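Local coordinates for cytochrome P450 CYP260B1 (Sorangium cellulosum, PDB 5HIW), which belongs to the cytochrome P450 superfamily, a bacterial haem protein with the largely helical fold of that family, at residues Val168-Ala171 with Glu172-Ala176. Sequence-based numbering, arbitrary orientation. Where two conformers were deposited one is given.
Sequences VVVA and EGRSA
E172, G173, R174 and S175 each donate a backbone N-H to the carbonyl four residues earlier, the i to i+4 pattern of an alpha-helix in its first turns. The G173 N to V169 O bond, 2.8 Å long, is almost perfectly straight at 179°, while R174 N meets V170 O in the carbonyl plane at 2.7 Å. S175 N bonds to A171 O, and the serine hydroxyl turns back on the preceding turn: with chi1 at 41°, OG sits between its own backbone N and carbonyl carbon, 3.1 Å from A171 O and 2.8 Å from E172 O. Either carbonyl could accept its proton, a common way for a helical serine to satisfy its hydroxyl against the backbone.

Two exposed charged chains lie on different flanks of the helix. In the one conformer given, R174 bends at chi3 and folds back toward the N-terminal end, one guanidinium face over A171 CA; since a second conformer exists, this packing is doubtful in detail. E172 instead runs alongside V168, E172 OE2 3.5 Å from V168 CG2, its charged end suited to the solvent-facing side.

G173, buried and without a side chain, adds little bulk to the inner side. All this belongs to the beginning of helix 167-191, where the D166 carboxylate makes weak hydrogen bonds to the N-H groups of V168 and V169. On the inward side the branched or small aliphatic side chains of V169 and A176 pack against R159 and against L153, K156 and M157 respectively, seating the helix against the preceding helix 147-162.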
ATOM      1  N   VAL A 168      24.784   0.392  -7.738  1.00 52.45           N
ATOM      2  CA  VAL A 168      25.064   1.491  -6.782  1.00 52.13           C
ATOM      3  C   VAL A 168      23.850   1.723  -5.873  1.00 47.53           C
ATOM      4  O   VAL A 168      23.982   1.873  -4.664  1.00 48.36           O
ATOM      5  CB  VAL A 168      25.448   2.864  -7.432  1.00 53.82           C
ATOM      6  CG1 VAL A 168      24.323   3.449  -8.293  1.00 55.04           C
ATOM      7  CG2 VAL A 168      25.824   3.873  -6.346  1.00 53.42           C
ATOM      8  N   VAL A 169      22.679   1.739  -6.483  1.00 44.11           N
ATOM      9  CA  VAL A 169      21.460   2.019  -5.788  1.00 45.19           C
ATOM     10  C   VAL A 169      21.149   0.877  -4.829  1.00 41.55           C
ATOM     11  O   VAL A 169      20.766   1.119  -3.697  1.00 39.99           O
ATOM     12  CB  VAL A 169      20.297   2.174  -6.772  1.00 42.50           C
ATOM     13  CG1 VAL A 169      19.004   2.252  -5.999  1.00 41.82           C
ATOM     14  CG2 VAL A 169      20.494   3.409  -7.637  1.00 46.82           C
ATOM     15  N   VAL A 170      21.321  -0.359  -5.308  1.00 39.19           N
ATOM     16  CA  VAL A 170      21.195  -1.565  -4.451  1.00 37.19           C
ATOM     17  C   VAL A 170      22.163  -1.481  -3.292  1.00 39.92           C
ATOM     18  O   VAL A 170      21.775  -1.701  -2.127  1.00 37.63           O
ATOM     19  CB  VAL A 170      21.423  -2.879  -5.261  1.00 41.03           C
ATOM     20  CG1 VAL A 170      21.404  -4.128  -4.333  1.00 39.69           C
ATOM     21  CG2 VAL A 170      20.357  -3.001  -6.323  1.00 42.24           C
ATOM     22  N   ALA A 171      23.424  -1.133  -3.620  1.00 39.45           N
ATOM     23  CA  ALA A 171      24.454  -0.924  -2.607  1.00 43.40           C
ATOM     24  C   ALA A 171      24.042   0.152  -1.591  1.00 35.31           C
ATOM     25  O   ALA A 171      24.275  -0.023  -0.390  1.00 34.19           O
ATOM     26  CB  ALA A 171      25.794  -0.561  -3.257  1.00 43.87           C
ATOM     27  N   GLU A 172      23.434   1.245  -2.060  1.00 32.62           N
ATOM     28  CA  GLU A 172      22.939   2.263  -1.107  1.00 35.78           C
ATOM     29  C   GLU A 172      21.745   1.749  -0.253  1.00 35.36           C
ATOM     30  O   GLU A 172      21.730   1.949   0.968  1.00 32.74           O
ATOM     31  CB  GLU A 172      22.605   3.588  -1.782  1.00 37.97           C
ATOM     32  CG  GLU A 172      23.845   4.493  -1.791  1.00 45.23           C
ATOM     33  CD  GLU A 172      23.877   5.432  -2.965  1.00 51.59           C
ATOM     34  OE1 GLU A 172      22.780   5.854  -3.409  1.00 55.10           O
ATOM     35  OE2 GLU A 172      24.992   5.746  -3.455  1.00 54.60           O
ATOM     36  N   GLY A 173      20.803   1.051  -0.903  1.00 32.61           N
ATOM     37  CA  GLY A 173      19.793   0.256  -0.162  1.00 34.02           C
ATOM     38  C   GLY A 173      20.380  -0.635   0.921  1.00 33.47           C
ATOM     39  O   GLY A 173      19.911  -0.615   2.075  1.00 31.62           O
ATOM     40  N   ARG A 174      21.460  -1.361   0.569  1.00 36.23           N
ATOM     41  CA  ARG A 174      22.101  -2.311   1.479  0.50 38.43           C
ATOM     42  C   ARG A 174      22.689  -1.590   2.680  1.00 35.75           C
ATOM     43  O   ARG A 174      22.547  -2.052   3.826  1.00 37.01           O
ATOM     44  CB  ARG A 174      23.174  -3.130   0.718  0.50 41.62           C
ATOM     45  CG  ARG A 174      23.192  -4.644   0.968  0.50 44.87           C
ATOM     46  CD  ARG A 174      24.023  -5.379  -0.091  0.50 43.68           C
ATOM     47  NE  ARG A 174      25.129  -4.551  -0.576  0.50 41.25           N
ATOM     48  CZ  ARG A 174      25.455  -4.369  -1.852  0.50 38.54           C
ATOM     49  NH1 ARG A 174      24.791  -4.976  -2.820  0.50 37.94           N
ATOM     50  NH2 ARG A 174      26.474  -3.590  -2.161  0.50 36.60           N
ATOM     51  N   SER A 175      23.324  -0.443   2.439  1.00 35.64           N
ATOM     52  CA  SER A 175      23.895   0.302   3.562  1.00 36.46           C
ATOM     53  C   SER A 175      22.824   0.896   4.494  1.00 30.06           C
ATOM     54  O   SER A 175      22.974   0.943   5.774  1.00 28.78           O
ATOM     55  CB  SER A 175      24.863   1.419   3.083  1.00 43.21           C
ATOM     56  OG  SER A 175      24.352   2.094   1.926  1.00 47.56           O
ATOM     57  N   ALA A 176      21.756   1.393   3.862  1.00 30.71           N
ATOM     58  CA  ALA A 176      20.668   2.024   4.626  1.00 30.68           C
ATOM     59  C   ALA A 176      20.006   0.967   5.466  1.00 28.78           C
ATOM     60  O   ALA A 176      19.634   1.202   6.602  1.00 26.05           O
ATOM     61  CB  ALA A 176      19.665   2.687   3.678  1.00 28.19           C
TER